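Local coordinates for ABC transporter periplasmic-binding protein YtfQ (Mycobacterium smegmatis, PDB 6HBD) that binds beta-D-galactofuranose in the cleft between its two lobes, and probably hands furanose sugars to a mycobacterial ABC transporter, at residues 79-84 with 106-111; 207-212 with 233-238; 17-22 with 73-78. All coordinates share one frame; numbering follows the deposited sequence.

Contact 1: residues 79-84 with 106-111. With GZL (beta-D-galactofuranose), chain L.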
loop_
_atom_site.group_PDB
_atom_site.type_symbol
_atom_site.label_atom_id
_atom_site.label_comp_id
_atom_site.label_asym_id
_atom_site.label_seq_id
_atom_site.Cartn_x
_atom_site.Cartn_y
_atom_site.Cartn_z
ATOM N N PHE A 79 -1.579 -11.120 -9.239
ATOM C CA PHE A 79 -1.197 -11.240 -7.836
ATOM C C PHE A 79 -0.552 -9.957 -7.361
ATOM O O PHE A 79 -0.277 -9.065 -8.166
ATOM C CB PHE A 79 -0.249 -12.444 -7.622
ATOM C CG PHE A 79 1.151 -12.313 -8.177
ATOM C CD1 PHE A 79 1.389 -12.413 -9.540
ATOM C CD2 PHE A 79 2.236 -12.130 -7.332
ATOM C CE1 PHE A 79 2.672 -12.254 -10.052
ATOM C CE2 PHE A 79 3.522 -11.974 -7.846
ATOM C CZ PHE A 79 3.730 -12.042 -9.203
ATOM N N SER A 80 -0.317 -9.869 -6.049
ATOM C CA SER A 80 0.333 -8.729 -5.427
ATOM C C SER A 80 1.669 -9.238 -4.877
ATOM O O SER A 80 1.683 -9.839 -3.803
ATOM C CB SER A 80 -0.539 -8.158 -4.326
ATOM O OG SER A 80 0.221 -7.348 -3.450
ATOM N N PRO A 81 2.793 -9.073 -5.621
ATOM C CA PRO A 81 4.086 -9.586 -5.128
ATOM C C PRO A 81 4.452 -9.108 -3.720
ATOM O O PRO A 81 4.890 -7.967 -3.547
ATOM C CB PRO A 81 5.103 -9.128 -6.189
ATOM C CG PRO A 81 4.344 -8.537 -7.277
ATOM C CD PRO A 81 2.922 -8.386 -6.920
ATOM N N VAL A 82 4.238 -9.979 -2.711
ATOM C CA VAL A 82 4.527 -9.654 -1.308
ATOM C C VAL A 82 5.869 -8.908 -1.150
ATOM O O VAL A 82 5.906 -7.850 -0.502
ATOM C CB VAL A 82 4.408 -10.871 -0.352
ATOM C CG1 VAL A 82 5.312 -12.027 -0.756
ATOM C CG2 VAL A 82 4.680 -10.460 1.091
ATOM N N VAL A 83 6.947 -9.447 -1.782
ATOM C CA VAL A 83 8.293 -8.851 -1.821
ATOM C C VAL A 83 8.771 -8.821 -3.273
ATOM O O VAL A 83 8.283 -9.593 -4.108
ATOM C CB VAL A 83 9.324 -9.511 -0.868
ATOM C CG1 VAL A 83 8.950 -9.287 0.594
ATOM C CG2 VAL A 83 9.490 -10.994 -1.163
ATOM N N ARG A 84 9.642 -7.857 -3.587
ATOM C CA ARG A 84 10.110 -7.641 -4.953
ATOM C C ARG A 84 10.772 -8.857 -5.633
ATOM O O ARG A 84 10.632 -9.031 -6.842
ATOM C CB ARG A 84 11.110 -6.474 -4.999
ATOM C CG ARG A 84 10.523 -5.100 -4.719
ATOM C CD ARG A 84 10.607 -4.178 -5.917
ATOM N NE ARG A 84 10.723 -2.765 -5.552
ATOM C CZ ARG A 84 11.825 -2.174 -5.080
ATOM N NH1 ARG A 84 12.930 -2.882 -4.860
ATOM N NH2 ARG A 84 11.822 -0.868 -4.808
ATOM N N ARG A 106 1.829 -3.922 -6.029
ATOM C CA ARG A 106 3.219 -4.216 -5.710
ATOM C C ARG A 106 3.925 -4.658 -6.992
ATOM O O ARG A 106 3.329 -5.346 -7.815
ATOM C CB ARG A 106 3.306 -5.313 -4.644
ATOM C CG ARG A 106 3.517 -4.750 -3.253
ATOM C CD ARG A 106 3.134 -5.701 -2.141
ATOM N NE ARG A 106 2.788 -4.995 -0.911
ATOM C CZ ARG A 106 2.543 -5.580 0.257
ATOM N NH1 ARG A 106 2.592 -6.899 0.373
ATOM N NH2 ARG A 106 2.263 -4.850 1.322
ATOM N N ALA A 107 5.187 -4.243 -7.159
ATOM C CA ALA A 107 6.010 -4.592 -8.308
ATOM C C ALA A 107 7.043 -5.677 -7.931
ATOM O O ALA A 107 7.131 -6.090 -6.770
ATOM C CB ALA A 107 6.706 -3.353 -8.835
ATOM N N VAL A 108 7.755 -6.175 -8.950
ATOM C CA VAL A 108 8.760 -7.225 -8.838
ATOM C C VAL A 108 10.116 -6.693 -9.258
ATOM O O VAL A 108 10.227 -5.570 -9.747
ATOM C CB VAL A 108 8.386 -8.492 -9.662
ATOM C CG1 VAL A 108 7.082 -9.095 -9.177
ATOM C CG2 VAL A 108 8.332 -8.223 -11.161
ATOM N N ASP A 109 11.155 -7.503 -9.015
ATOM C CA ASP A 109 12.543 -7.270 -9.440
ATOM C C ASP A 109 12.841 -8.524 -10.239
ATOM O O ASP A 109 13.104 -9.588 -9.654
ATOM C CB ASP A 109 13.518 -7.138 -8.250
ATOM C CG ASP A 109 13.725 -5.728 -7.704
ATOM O OD1 ASP A 109 13.267 -4.752 -8.361
ATOM O OD2 ASP A 109 14.338 -5.599 -6.614
ATOM N N THR A 110 12.659 -8.422 -11.569
ATOM C CA THR A 110 12.832 -9.551 -12.456
ATOM C C THR A 110 13.985 -9.325 -13.421
ATOM O O THR A 110 14.196 -8.203 -13.898
ATOM C CB THR A 110 11.532 -9.865 -13.148
ATOM O OG1 THR A 110 11.596 -11.225 -13.600
ATOM C CG2 THR A 110 11.217 -8.885 -14.300
ATOM N N GLN A 111 14.713 -10.431 -13.716
ATOM C CA GLN A 111 15.875 -10.478 -14.597
ATOM C C GLN A 111 15.466 -11.039 -15.977
ATOM O O GLN A 111 16.346 -11.393 -16.767
ATOM C CB GLN A 111 16.992 -11.354 -13.967
ATOM C CG GLN A 111 17.507 -10.888 -12.590
ATOM C CD GLN A 111 16.574 -11.175 -11.415
ATOM O OE1 GLN A 111 15.780 -12.129 -11.405
ATOM N NE2 GLN A 111 16.653 -10.360 -10.373
HETATM C C6 GZL L . 0.211 -0.515 -1.576
HETATM C C5 GZL L . -0.100 -1.871 -0.978
HETATM C C4 GZL L . 0.234 -1.935 0.503
HETATM C C3 GZL L . -0.526 -0.949 1.383
HETATM C C2 GZL L . -0.463 -1.648 2.728
HETATM O O6 GZL L . 0.052 -0.557 -2.988
HETATM O O5 GZL L . 0.553 -2.916 -1.704
HETATM O O4 GZL L . -0.154 -3.225 1.025
HETATM O O3 GZL L . 0.048 0.345 1.470
HETATM C C1 GZL L . -0.751 -3.083 2.321
HETATM O O2 GZL L . -1.423 -1.196 3.670
HETATM O O1 GZL L . -0.082 -3.808 3.290
#

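Contact 2: residues 207-212 with 233-238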
loop_
_atom_site.group_PDB
_atom_site.type_symbol
_atom_site.label_atom_id
_atom_site.label_comp_id
_atom_site.label_asym_id
_atom_site.label_seq_id
_atom_site.Cartn_x
_atom_site.Cartn_y
_atom_site.Cartn_z
ATOM N N ASP A 207 9.044 13.771 18.207
ATOM C CA ASP A 207 8.168 14.858 17.739
ATOM C C ASP A 207 7.052 14.362 16.830
ATOM O O ASP A 207 5.907 14.825 16.933
ATOM C CB ASP A 207 8.967 15.932 16.988
ATOM C CG ASP A 207 9.765 16.818 17.909
ATOM O OD1 ASP A 207 10.846 16.380 18.353
ATOM O OD2 ASP A 207 9.310 17.962 18.179
ATOM N N VAL A 208 7.407 13.446 15.918
ATOM C CA VAL A 208 6.515 12.933 14.892
ATOM C C VAL A 208 6.877 11.483 14.528
ATOM O O VAL A 208 8.037 11.095 14.608
ATOM C CB VAL A 208 6.566 13.909 13.673
ATOM C CG1 VAL A 208 7.955 14.515 13.493
ATOM C CG2 VAL A 208 6.072 13.268 12.361
ATOM N N VAL A 209 5.866 10.692 14.139
ATOM C CA VAL A 209 6.019 9.317 13.672
ATOM C C VAL A 209 5.470 9.275 12.229
ATOM O O VAL A 209 4.460 9.905 11.929
ATOM C CB VAL A 209 5.405 8.232 14.623
ATOM C CG1 VAL A 209 4.481 8.837 15.656
ATOM C CG2 VAL A 209 4.738 7.060 13.885
ATOM N N PHE A 210 6.177 8.582 11.341
ATOM C CA PHE A 210 5.780 8.421 9.967
ATOM C C PHE A 210 5.507 6.956 9.785
ATOM O O PHE A 210 6.446 6.148 9.712
ATOM C CB PHE A 210 6.855 8.912 8.985
ATOM C CG PHE A 210 6.666 8.420 7.562
ATOM C CD1 PHE A 210 5.489 8.673 6.870
ATOM C CD2 PHE A 210 7.631 7.632 6.950
ATOM C CE1 PHE A 210 5.300 8.178 5.580
ATOM C CE2 PHE A 210 7.433 7.131 5.665
ATOM C CZ PHE A 210 6.271 7.409 4.991
ATOM N N ALA A 211 4.209 6.606 9.725
ATOM C CA ALA A 211 3.800 5.231 9.530
ATOM C C ALA A 211 3.627 5.015 8.038
ATOM O O ALA A 211 2.946 5.794 7.394
ATOM C CB ALA A 211 2.512 4.950 10.281
ATOM N N GLN A 212 4.240 3.963 7.478
ATOM C CA GLN A 212 4.130 3.697 6.042
ATOM C C GLN A 212 2.792 3.070 5.681
ATOM O O GLN A 212 2.528 2.804 4.506
ATOM C CB GLN A 212 5.307 2.831 5.553
ATOM C CG GLN A 212 6.601 3.633 5.453
ATOM C CD GLN A 212 7.770 2.755 5.115
ATOM O OE1 GLN A 212 7.624 1.600 4.692
ATOM N NE2 GLN A 212 8.963 3.278 5.316
ATOM N N THR A 233 -1.098 15.526 19.063
ATOM C CA THR A 233 -0.796 16.794 19.736
ATOM C C THR A 233 0.610 16.719 20.285
ATOM O O THR A 233 1.481 17.486 19.856
ATOM C CB THR A 233 -1.845 17.104 20.806
ATOM O OG1 THR A 233 -3.073 17.364 20.127
ATOM C CG2 THR A 233 -1.467 18.301 21.685
ATOM N N ASP A 234 0.839 15.808 21.241
ATOM C CA ASP A 234 2.173 15.654 21.830
ATOM C C ASP A 234 3.098 15.063 20.771
ATOM O O ASP A 234 4.118 15.695 20.445
ATOM C CB ASP A 234 2.119 14.778 23.084
ATOM C CG ASP A 234 1.260 15.356 24.187
ATOM O OD1 ASP A 234 0.921 16.566 24.107
ATOM O OD2 ASP A 234 0.886 14.594 25.105
ATOM N N ILE A 235 2.691 13.905 20.177
ATOM C CA ILE A 235 3.412 13.262 19.075
ATOM C C ILE A 235 2.497 13.288 17.842
ATOM O O ILE A 235 1.394 12.732 17.871
ATOM C CB ILE A 235 3.827 11.810 19.394
ATOM C CG1 ILE A 235 4.729 11.731 20.622
ATOM C CG2 ILE A 235 4.534 11.195 18.181
ATOM C CD1 ILE A 235 4.728 10.397 21.233
ATOM N N LYS A 236 3.000 13.831 16.739
ATOM C CA LYS A 236 2.242 13.898 15.499
ATOM C C LYS A 236 2.309 12.572 14.709
ATOM O O LYS A 236 3.313 11.885 14.751
ATOM C CB LYS A 236 2.738 15.085 14.652
ATOM C CG LYS A 236 2.784 16.394 15.467
ATOM C CD LYS A 236 2.381 17.650 14.677
ATOM C CE LYS A 236 2.169 18.857 15.573
ATOM N NZ LYS A 236 0.913 18.785 16.388
ATOM N N ILE A 237 1.232 12.186 14.032
ATOM C CA ILE A 237 1.242 10.982 13.211
ATOM C C ILE A 237 0.876 11.390 11.800
ATOM O O ILE A 237 0.006 12.257 11.613
ATOM C CB ILE A 237 0.332 9.841 13.709
ATOM C CG1 ILE A 237 0.479 9.630 15.256
ATOM C CG2 ILE A 237 0.611 8.544 12.895
ATOM C CD1 ILE A 237 -0.586 8.748 15.919
ATOM N N VAL A 238 1.632 10.822 10.810
ATOM C CA VAL A 238 1.422 10.995 9.387
ATOM C C VAL A 238 1.574 9.617 8.765
ATOM O O VAL A 238 2.537 8.909 9.069
ATOM C CB VAL A 238 2.263 12.099 8.710
ATOM C CG1 VAL A 238 2.756 13.121 9.723
ATOM C CG2 VAL A 238 3.412 11.551 7.874
#

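Contact 3: residues 17-22 with 73-78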
loop_
_atom_site.group_PDB
_atom_site.type_symbol
_atom_site.label_atom_id
_atom_site.label_comp_id
_atom_site.label_asym_id
_atom_site.label_seq_id
_atom_site.Cartn_x
_atom_site.Cartn_y
_atom_site.Cartn_z
ATOM N N ALA A 17 -17.048 -18.486 -19.040
ATOM C CA ALA A 17 -16.560 -17.091 -19.125
ATOM C C ALA A 17 -15.089 -16.992 -18.713
ATOM O O ALA A 17 -14.531 -17.973 -18.213
ATOM C CB ALA A 17 -17.387 -16.206 -18.193
ATOM N N LEU A 18 -14.484 -15.786 -18.844
ATOM C CA LEU A 18 -13.079 -15.554 -18.455
ATOM C C LEU A 18 -12.775 -16.116 -17.062
ATOM O O LEU A 18 -13.538 -15.881 -16.123
ATOM C CB LEU A 18 -12.736 -14.059 -18.472
ATOM C CG LEU A 18 -11.303 -13.696 -18.085
ATOM C CD1 LEU A 18 -10.333 -14.102 -19.160
ATOM C CD2 LEU A 18 -11.168 -12.220 -17.863
ATOM N N THR A 19 -11.665 -16.859 -16.937
ATOM C CA THR A 19 -11.239 -17.460 -15.673
ATOM C C THR A 19 -10.005 -16.703 -15.201
ATOM O O THR A 19 -9.027 -16.603 -15.944
ATOM C CB THR A 19 -10.977 -18.963 -15.839
ATOM O OG1 THR A 19 -12.087 -19.573 -16.519
ATOM C CG2 THR A 19 -10.718 -19.647 -14.505
ATOM N N LEU A 20 -10.069 -16.138 -13.987
ATOM C CA LEU A 20 -8.994 -15.338 -13.400
ATOM C C LEU A 20 -8.541 -15.994 -12.114
ATOM O O LEU A 20 -9.371 -16.478 -11.352
ATOM C CB LEU A 20 -9.551 -13.928 -13.104
ATOM C CG LEU A 20 -8.597 -12.770 -12.734
ATOM C CD1 LEU A 20 -8.410 -12.643 -11.245
ATOM C CD2 LEU A 20 -7.292 -12.835 -13.470
ATOM N N GLY A 21 -7.235 -16.058 -11.900
ATOM C CA GLY A 21 -6.655 -16.577 -10.670
ATOM C C GLY A 21 -5.954 -15.437 -9.959
ATOM O O GLY A 21 -5.052 -14.825 -10.546
ATOM N N PHE A 22 -6.394 -15.079 -8.740
ATOM C CA PHE A 22 -5.763 -13.991 -7.995
ATOM C C PHE A 22 -5.080 -14.543 -6.768
ATOM O O PHE A 22 -5.731 -15.233 -5.989
ATOM C CB PHE A 22 -6.750 -12.890 -7.591
ATOM C CG PHE A 22 -6.009 -11.624 -7.218
ATOM C CD1 PHE A 22 -5.570 -10.750 -8.195
ATOM C CD2 PHE A 22 -5.616 -11.391 -5.909
ATOM C CE1 PHE A 22 -4.822 -9.628 -7.865
ATOM C CE2 PHE A 22 -4.846 -10.277 -5.587
ATOM C CZ PHE A 22 -4.456 -9.405 -6.567
ATOM N N GLY A 73 -5.449 -24.414 -15.396
ATOM C CA GLY A 73 -5.620 -23.990 -16.777
ATOM C C GLY A 73 -6.438 -22.728 -16.877
ATOM O O GLY A 73 -7.398 -22.667 -17.651
ATOM N N VAL A 74 -6.055 -21.703 -16.086
ATOM C CA VAL A 74 -6.761 -20.413 -16.064
ATOM C C VAL A 74 -6.379 -19.597 -17.299
ATOM O O VAL A 74 -5.404 -19.922 -17.972
ATOM C CB VAL A 74 -6.591 -19.620 -14.734
ATOM C CG1 VAL A 74 -6.907 -20.488 -13.520
ATOM C CG2 VAL A 74 -5.217 -18.994 -14.604
ATOM N N ASP A 75 -7.162 -18.567 -17.611
ATOM C CA ASP A 75 -6.933 -17.728 -18.787
ATOM C C ASP A 75 -5.930 -16.594 -18.500
ATOM O O ASP A 75 -5.140 -16.260 -19.376
ATOM C CB ASP A 75 -8.270 -17.180 -19.330
ATOM C CG ASP A 75 -9.295 -18.265 -19.641
ATOM O OD1 ASP A 75 -8.904 -19.309 -20.222
ATOM O OD2 ASP A 75 -10.484 -18.078 -19.291
ATOM N N VAL A 76 -5.987 -15.981 -17.301
ATOM C CA VAL A 76 -5.062 -14.917 -16.870
ATOM C C VAL A 76 -4.774 -15.119 -15.386
ATOM O O VAL A 76 -5.624 -15.643 -14.665
ATOM C CB VAL A 76 -5.636 -13.494 -17.139
ATOM C CG1 VAL A 76 -4.742 -12.401 -16.545
ATOM C CG2 VAL A 76 -5.845 -13.251 -18.626
ATOM N N ILE A 77 -3.576 -14.707 -14.932
ATOM C CA ILE A 77 -3.173 -14.739 -13.514
ATOM C C ILE A 77 -2.803 -13.320 -13.075
ATOM O O ILE A 77 -2.245 -12.541 -13.850
ATOM C CB ILE A 77 -2.018 -15.755 -13.225
ATOM C CG1 ILE A 77 -2.547 -17.199 -13.345
ATOM C CG2 ILE A 77 -1.407 -15.531 -11.826
ATOM C CD1 ILE A 77 -1.486 -18.308 -13.457
ATOM N N ALA A 78 -3.135 -12.987 -11.832
ATOM C CA ALA A 78 -2.788 -11.704 -11.251
ATOM C C ALA A 78 -2.489 -11.923 -9.794
ATOM O O ALA A 78 -3.019 -12.856 -9.194
ATOM C CB ALA A 78 -3.927 -10.721 -11.426
#

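Contact 1: residues 79-84 with 106-111
The guanidinium of R106 has the carbonyl oxygen of P81 at its edge, near its plane, while S80 OG, V82 O and the sugar's O4 all approach obliquely. R106 CD rests 3.2 Å from P81 O; beyond it the extended chain (chi3 -155°) carries NH2 to 2.9 Å from O4 of the galactofuranose and NE to 3.2 Å from its O5. S80 OG, 3.6 Å from R106 CD, is hydrogen-bonded to D105, which itself binds the sugar, and so belongs to the second shell. Both segments are loops leaving the C-terminal ends of neighbouring parallel strands, 76-79 and 101-104, where ligand-binding loops sit in the Rossmann-like lobes of periplasmic binding proteins. Farther out, the P81 ring meets V108 at about a right angle, CG against CG1 at 3.4 Å. D109 N then donates to R84 O over 2.7 Å, from above the carbonyl plane. Beyond it the R84 guanidinium and D109 carboxylate, planes 42° apart, form a long salt bridge (NH1 to OD2, 3.5 Å). The other R84 nitrogens go to D158 and D162, the pair of aspartates holding a zinc ion.

Contact 2: residues 207-212 with 233-238
F210 lays one ring corner, CD1, against CG2 of V238 at 3.7 Å, the two side chains crossing at about a right angle. With CG anti to the backbone N (chi1 164°), the ring swings over the face shared by V208, F210, K236 and V238, where it stacks on F167. V208 continues this patch: its CG2 comes within 4.2 Å of V238 CG1, and its CB faces that of K236. The lysine starts on the same face, but its chain bends at chi2 and leads its amino end away, so that only its first carbons pack here.

V209 dominates the other face. Its CG1 presses on I235 CG2 at 3.5 Å, side chains oblique, and also meets CG1 of I237, so one methyl touches both isoleucines. Helix 214-226 covers these isoleucines through M221 and I224, whereas helix 124-138 lies over F210 and V238 through A131 and W134.

Four backbone bonds join the segments, the first from the loop residue D207 just ahead of the strand. K236 N gives a nearly straight bond to D207 O (174° at the hydrogen), and V209 N reaches K236 O at 2.9 Å. V238 N in turn donates to V209 O, and A211 N ends the series on V238 O; the last three donors lie nearly on the line of the carbonyls they meet. Apart from K236, the side chains packed on both faces of these strands are apolar. On its far edge 208-211 is bonded to strand 146-152, which makes it an interior strand. Strand 208-211, helix 214-226 and strand 236-239 together form a beta-alpha-beta unit, the repeating element of the Rossmann-like lobes in sugar-binding proteins of this family.

Contact 3: residues 17-22 with 73-78
F22 sets its ring obliquely against A78, CD1 standing 3.6 Å from the alanine CB and CE1 packing just beyond. Its chi1 of -163° sets the ring beside the carbonyl carbon and leads it back toward the partner strand, although CB itself points to the face of the sheet. L20, two residues earlier, does the same: CD2 leans over the V76 peptide, 3.5 Å from V76 O, and continues to V76 CG1. On the opposite face G21 has no side chain, and V74 and I77 lie beside its bare backbone.

At the strand entrance the orientation changes. T19 and D75 cross at about a right angle, and T19 N donates to D75 OD2 over 2.9 Å, meeting the anti side of the oxygen 28° out of the carboxylate plane. L18 slides past D75 in the opposite direction, CD1 against CB, while T19 CG2 meets V74 CG1 crosswise. T19 O receives D75 N at 3.2 Å and, weakly, V76 N; from there the parallel pairing proceeds regularly, with G21 N to V76 O and A78 N to G21 O at 3.0 Å.

G73, with its positive phi, ends helix 59-72 in a Schellman motif and turns the chain into strand 76-79. That helix covers V74 and I77 through F69 and I70. Helix 266-277 packs on the other face against L18, F22 and V76, and on its second edge strand 19-24 is bonded to strand 49-54, one of the two outermost strands of this sheet within the chain.

How the contacts relate
Contacts 2 and 3 are buried pairings of parallel strands, one in each lobe, on opposite sides of the chain's centre; their centres lie 42 Å apart. Both rest on backbone bonds and apolar side chains between helices, but contact 3 adds a carboxylate at the strand entrance. Contact 1 continues where contact 3 stops, since strand 76-79 runs straight into its first loop, and F22 CE1 packs on F79 N at 3.8 Å. Being partly exposed, and lying at the cleft, it trades regular pairing for a single backbone bond between the segments, two arginines and one aspartate, D109, with further aspartates from outside. R106 makes it the one contact of the three that holds a residue of the sugar pocket.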